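PDB 7RAG: germination-specific N-acetylmuramoyl-L-alanine amidase, Autolysin from Clostridioides difficile, which probably hydrolyses the amide bond between N-acetylmuramic acid and L-alanine in peptidoglycan as a zinc-dependent amidase, and forms a complex with the lipoprotein GerS. Local coordinates for residues Gly120-Tyr125 with Glu154-Asp159; Lys129-Glu134 with Asn168-Leu173. One frame throughout, in Å; residues are numbered along the deposited sequence.

Contact 1: Gly120-Tyr125 with Glu154-Asp159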
loop_
_atom_site.group_PDB
_atom_site.type_symbol
_atom_site.label_atom_id
_atom_site.label_comp_id
_atom_site.label_asym_id
_atom_site.label_seq_id
_atom_site.Cartn_x
_atom_site.Cartn_y
_atom_site.Cartn_z
ATOM N N GLY B 120 1.318 33.252 -1.327
ATOM C CA GLY B 120 1.769 31.922 -1.697
ATOM C C GLY B 120 3.161 31.575 -1.201
ATOM O O GLY B 120 4.027 32.447 -1.061
ATOM N N ALA B 121 3.386 30.296 -0.912
ATOM C CA ALA B 121 4.730 29.807 -0.652
ATOM C C ALA B 121 5.484 29.649 -1.967
ATOM O O ALA B 121 4.931 29.197 -2.977
ATOM C CB ALA B 121 4.682 28.473 0.083
ATOM N N GLN B 122 6.752 30.030 -1.948
ATOM C CA GLN B 122 7.594 29.998 -3.127
ATOM C C GLN B 122 8.935 29.368 -2.778
ATOM O O GLN B 122 9.566 29.764 -1.800
ATOM C CB GLN B 122 7.792 31.411 -3.665
ATOM C CG GLN B 122 8.779 31.481 -4.803
ATOM C CD GLN B 122 8.220 30.888 -6.060
ATOM O OE1 GLN B 122 7.175 31.324 -6.543
ATOM N NE2 GLN B 122 8.888 29.867 -6.589
ATOM N N THR B 123 9.379 28.406 -3.579
ATOM C CA THR B 123 10.688 27.792 -3.397
ATOM C C THR B 123 11.672 28.284 -4.457
ATOM O O THR B 123 11.298 28.614 -5.582
ATOM C CB THR B 123 10.577 26.271 -3.444
ATOM O OG1 THR B 123 9.357 25.886 -2.814
ATOM C CG2 THR B 123 11.716 25.625 -2.685
ATOM N N PHE B 124 12.937 28.358 -4.075
ATOM C CA PHE B 124 14.010 28.764 -4.962
ATOM C C PHE B 124 15.150 27.768 -4.825
ATOM O O PHE B 124 15.314 27.113 -3.788
ATOM C CB PHE B 124 14.540 30.171 -4.647
ATOM C CG PHE B 124 13.480 31.229 -4.518
ATOM C CD1 PHE B 124 13.126 32.010 -5.600
ATOM C CD2 PHE B 124 12.874 31.475 -3.304
ATOM C CE1 PHE B 124 12.168 33.006 -5.473
ATOM C CE2 PHE B 124 11.916 32.457 -3.177
ATOM C CZ PHE B 124 11.568 33.226 -4.253
ATOM N N TYR B 125 15.957 27.698 -5.871
ATOM C CA TYR B 125 17.133 26.849 -5.954
ATOM C C TYR B 125 18.231 27.648 -6.639
ATOM O O TYR B 125 17.937 28.537 -7.446
ATOM C CB TYR B 125 16.842 25.564 -6.747
ATOM C CG TYR B 125 16.557 25.811 -8.224
ATOM C CD1 TYR B 125 17.571 25.704 -9.175
ATOM C CD2 TYR B 125 15.275 26.154 -8.659
ATOM C CE1 TYR B 125 17.325 25.931 -10.500
ATOM C CE2 TYR B 125 15.014 26.386 -9.986
ATOM C CZ TYR B 125 16.047 26.269 -10.908
ATOM O OH TYR B 125 15.800 26.485 -12.235
ATOM N N GLU B 154 5.679 28.275 -9.530
ATOM C CA GLU B 154 6.706 27.340 -9.961
ATOM C C GLU B 154 8.024 27.696 -9.285
ATOM O O GLU B 154 8.237 28.849 -8.888
ATOM C CB GLU B 154 6.866 27.365 -11.484
ATOM C CG GLU B 154 5.680 26.778 -12.248
ATOM C CD GLU B 154 5.672 25.249 -12.238
ATOM O OE1 GLU B 154 6.589 24.659 -11.624
ATOM O OE2 GLU B 154 4.757 24.634 -12.841
ATOM N N VAL B 155 8.894 26.690 -9.119
ATOM C CA VAL B 155 10.208 26.948 -8.540
ATOM C C VAL B 155 10.960 27.906 -9.454
ATOM O O VAL B 155 10.819 27.868 -10.683
ATOM C CB VAL B 155 10.994 25.643 -8.323
ATOM C CG1 VAL B 155 10.186 24.667 -7.496
ATOM C CG2 VAL B 155 11.370 25.020 -9.644
ATOM N N LYS B 156 11.717 28.818 -8.848
ATOM C CA LYS B 156 12.451 29.818 -9.599
ATOM C C LYS B 156 13.929 29.719 -9.260
ATOM O O LYS B 156 14.277 29.467 -8.099
ATOM C CB LYS B 156 11.956 31.238 -9.277
ATOM C CG LYS B 156 10.496 31.511 -9.598
ATOM C CD LYS B 156 10.231 31.411 -11.085
ATOM C CE LYS B 156 8.734 31.500 -11.382
ATOM N NZ LYS B 156 8.320 30.669 -12.564
ATOM N N PRO B 157 14.814 29.877 -10.243
ATOM C CA PRO B 157 16.247 29.957 -9.940
ATOM C C PRO B 157 16.627 31.304 -9.346
ATOM O O PRO B 157 15.982 32.326 -9.591
ATOM C CB PRO B 157 16.900 29.761 -11.311
ATOM C CG PRO B 157 15.906 30.312 -12.236
ATOM C CD PRO B 157 14.575 29.899 -11.694
ATOM N N ARG B 158 17.699 31.294 -8.559
ATOM C CA ARG B 158 18.302 32.508 -8.029
ATOM C C ARG B 158 19.803 32.394 -8.207
ATOM O O ARG B 158 20.355 31.297 -8.286
ATOM C CB ARG B 158 17.959 32.730 -6.548
ATOM C CG ARG B 158 16.464 32.874 -6.254
ATOM C CD ARG B 158 15.903 34.191 -6.794
ATOM N NE ARG B 158 16.423 35.361 -6.084
ATOM C CZ ARG B 158 15.969 35.769 -4.902
ATOM N NH1 ARG B 158 14.993 35.095 -4.305
ATOM N NH2 ARG B 158 16.493 36.842 -4.312
ATOM N N ASP B 159 20.455 33.540 -8.301
ATOM C CA ASP B 159 21.909 33.565 -8.332
ATOM C C ASP B 159 22.447 34.657 -7.427
ATOM O O ASP B 159 23.641 34.979 -7.513
ATOM C CB ASP B 159 22.412 33.779 -9.750
ATOM C CG ASP B 159 21.801 35.002 -10.385
ATOM O OD1 ASP B 159 20.907 35.609 -9.737
ATOM O OD2 ASP B 159 22.207 35.364 -11.515
#
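Y125 lays its ring alongside P157, and the two side chains run in the same direction. P157 CA sits over one ring face, 3.9 Å from the Y125 ring centroid, a CH-pi contact. The proline ring continues along the phenol, with Y125 CZ 3.6 Å from P157 CB. Y125 reaches this place with CG between the backbone N and the carbonyl carbon (chi1 67°). V155 CG2 adds an apolar touch at Y125 CE2.

On the opposite face from Y125, F124 meets R158. R158 CG packs 3.5 Å from F124 CD1. The R158 chain then bends at chi2 and chi3, which brings NH1 over the ring. R158 CZ lies 5.0 Å from the F124 ring centroid, a cation-pi contact with the two planes 78° apart. D160 forms a salt bridge with R158 NE.

Between these two layers the strands pair in parallel. R158 N donates to Y125 O at 3.0 Å and K156 N to T123 O at 3.3 Å. The side-chain amide of Q122 adds to the backbone pairing: its NE2 bonds E154 O at 2.6 Å and also T123 O, both close to its amide plane. R153 holds Q122 OE1.

The edge strand 156-158 is thus fastened by backbone bonds and by a clamped amide. The F124 ring and D160 together fix where the R158 guanidinium lies; the R158 side chain is about 9 Å from the bound zinc ion.

Contact 2: Lys129-Glu134 with Asn168-Leu173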
loop_
_atom_site.group_PDB
_atom_site.type_symbol
_atom_site.label_atom_id
_atom_site.label_comp_id
_atom_site.label_asym_id
_atom_site.label_seq_id
_atom_site.Cartn_x
_atom_site.Cartn_y
_atom_site.Cartn_z
ATOM N N LYS B 129 21.813 24.282 -10.795
ATOM C CA LYS B 129 22.133 23.112 -9.986
ATOM C C LYS B 129 20.931 22.185 -10.073
ATOM O O LYS B 129 19.857 22.509 -9.561
ATOM C CB LYS B 129 22.449 23.484 -8.537
ATOM C CG LYS B 129 23.495 24.569 -8.372
ATOM C CD LYS B 129 24.747 24.300 -9.183
ATOM C CE LYS B 129 25.911 23.835 -8.314
ATOM N NZ LYS B 129 25.780 22.404 -7.869
ATOM N N GLN B 130 21.115 21.040 -10.729
ATOM C CA GLN B 130 19.978 20.198 -11.094
ATOM C C GLN B 130 19.372 19.525 -9.869
ATOM O O GLN B 130 18.145 19.501 -9.701
ATOM C CB GLN B 130 20.413 19.152 -12.121
ATOM C CG GLN B 130 19.259 18.581 -12.903
ATOM C CD GLN B 130 18.625 19.624 -13.812
ATOM O OE1 GLN B 130 17.406 19.645 -14.006
ATOM N NE2 GLN B 130 19.454 20.499 -14.376
ATOM N N ASP B 131 20.222 18.961 -9.010
ATOM C CA ASP B 131 19.741 18.296 -7.809
ATOM C C ASP B 131 18.885 19.244 -6.980
ATOM O O ASP B 131 17.790 18.880 -6.531
ATOM C CB ASP B 131 20.929 17.763 -6.989
ATOM C CG ASP B 131 22.040 18.830 -6.772
ATOM O OD1 ASP B 131 22.231 19.696 -7.677
ATOM O OD2 ASP B 131 22.736 18.805 -5.707
ATOM N N SER B 132 19.349 20.480 -6.809
ATOM C CA SER B 132 18.599 21.440 -6.008
ATOM C C SER B 132 17.282 21.794 -6.674
ATOM O O SER B 132 16.278 22.007 -5.991
ATOM C CB SER B 132 19.445 22.681 -5.758
ATOM O OG SER B 132 20.637 22.322 -5.081
ATOM N N LYS B 133 17.265 21.857 -8.012
ATOM C CA LYS B 133 16.011 22.109 -8.709
ATOM C C LYS B 133 15.020 20.976 -8.470
ATOM O O LYS B 133 13.837 21.222 -8.193
ATOM C CB LYS B 133 16.260 22.322 -10.198
ATOM C CG LYS B 133 15.057 22.958 -10.918
ATOM C CD LYS B 133 15.294 23.159 -12.422
ATOM C CE LYS B 133 15.315 21.819 -13.148
ATOM N NZ LYS B 133 15.927 21.864 -14.508
ATOM N N GLU B 134 15.491 19.727 -8.526
ATOM C CA GLU B 134 14.602 18.604 -8.240
ATOM C C GLU B 134 14.043 18.699 -6.824
ATOM O O GLU B 134 12.835 18.540 -6.605
ATOM C CB GLU B 134 15.336 17.272 -8.421
ATOM C CG GLU B 134 15.899 17.021 -9.797
ATOM C CD GLU B 134 16.770 15.753 -9.860
ATOM O OE1 GLU B 134 16.842 15.006 -8.835
ATOM O OE2 GLU B 134 17.379 15.517 -10.940
ATOM N N ASN B 168 27.926 22.376 -3.024
ATOM C CA ASN B 168 28.210 20.963 -3.259
ATOM C C ASN B 168 27.147 20.039 -2.705
ATOM O O ASN B 168 27.312 18.822 -2.792
ATOM C CB ASN B 168 29.565 20.511 -2.685
ATOM C CG ASN B 168 30.740 21.232 -3.322
ATOM O OD1 ASN B 168 30.850 21.295 -4.547
ATOM N ND2 ASN B 168 31.613 21.807 -2.487
ATOM N N ILE B 169 26.070 20.560 -2.131
ATOM C CA ILE B 169 24.958 19.717 -1.699
ATOM C C ILE B 169 23.658 20.352 -2.170
ATOM O O ILE B 169 23.627 21.537 -2.516
ATOM C CB ILE B 169 24.948 19.528 -0.168
ATOM C CG1 ILE B 169 25.065 20.882 0.544
ATOM C CG2 ILE B 169 26.051 18.541 0.240
ATOM C CD1 ILE B 169 24.779 20.816 2.037
ATOM N N PRO B 170 22.577 19.572 -2.236
ATOM C CA PRO B 170 21.301 20.157 -2.671
ATOM C C PRO B 170 20.859 21.268 -1.724
ATOM O O PRO B 170 20.787 21.088 -0.506
ATOM C CB PRO B 170 20.339 18.960 -2.657
ATOM C CG PRO B 170 21.219 17.795 -2.813
ATOM C CD PRO B 170 22.471 18.109 -2.087
ATOM N N SER B 171 20.548 22.424 -2.292
ATOM C CA SER B 171 20.338 23.615 -1.489
ATOM C C SER B 171 19.106 24.341 -1.989
ATOM O O SER B 171 19.007 24.612 -3.181
ATOM C CB SER B 171 21.557 24.541 -1.560
ATOM O OG SER B 171 22.710 23.899 -1.059
ATOM N N VAL B 172 18.176 24.663 -1.091
ATOM C CA VAL B 172 16.953 25.351 -1.480
ATOM C C VAL B 172 16.600 26.394 -0.435
ATOM O O VAL B 172 16.906 26.254 0.757
ATOM C CB VAL B 172 15.762 24.394 -1.667
ATOM C CG1 VAL B 172 16.109 23.296 -2.656
ATOM C CG2 VAL B 172 15.364 23.806 -0.328
ATOM N N LEU B 173 15.942 27.446 -0.902
ATOM C CA LEU B 173 15.365 28.465 -0.045
ATOM C C LEU B 173 13.857 28.387 -0.168
ATOM O O LEU B 173 13.333 28.249 -1.274
ATOM C CB LEU B 173 15.840 29.862 -0.447
ATOM C CG LEU B 173 15.114 31.009 0.268
ATOM C CD1 LEU B 173 15.837 31.262 1.544
ATOM C CD2 LEU B 173 15.041 32.291 -0.572
#
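S132, in the first turn of helix 130-147, meets P170 and S171 at the start of strand 171-178. This is helix-on-sheet packing in the alpha/beta fold of the Amidase_3 family. The helix lies against the mixed sheet here, and strand 171-178 runs between strands 104-111 and 122-126.

One hydrogen bond joins the two segments. S171 N donates to S132 OG at 2.8 Å, with a nearly straight angle of 166° at the hydrogen. S132 OG lies anti to its own carbonyl carbon (chi1 -59°), and this turns the hydroxyl to the strand backbone. The serine therefore engages a buried main-chain N-H at the point where the strand begins.

Van der Waals contacts surround this bond. P170 CA comes within 3.3 Å of S132 OG. D131 crosses the P170 ring at about a right angle, and its OD2 is 3.4 Å from P170 CG. Y208 of helix 191-211 touches both D131 and P170. Further along, V172 CG1 packs 3.6 Å from S132 O. L135, S136 and I139 of the same helix also touch the V172 side chain.

Two further hydrogen bonds lie at the start of the strand. S171 OG bonds N167 ND2 as well as I169 O. The hydroxyl of S171 stands above the I169 carbonyl plane, with OG 2.9 Å from I169 O.

After strands 18-23, 62-65 and 104-111, the chain reaches strand 122-126, then turns into helix 130-147. It returns through strand 156-158, and contact 1 closes this beta-alpha-beta unit with 28 residues between its segments. Contact 2 starts inside that loop, at 129-134, and ends beyond it, at 168-173. The two contacts therefore cross along the chain and are not nested. The centres of contact 1 and contact 2 are about 11 Å apart. They touch where F124 N meets L173 O, a probable hydrogen bond between neighbouring antiparallel strands. Y125 also packs on K133. Contact 1 adds the edge strand to the sheet; contact 2 ties the crossover helix to strand 171-178.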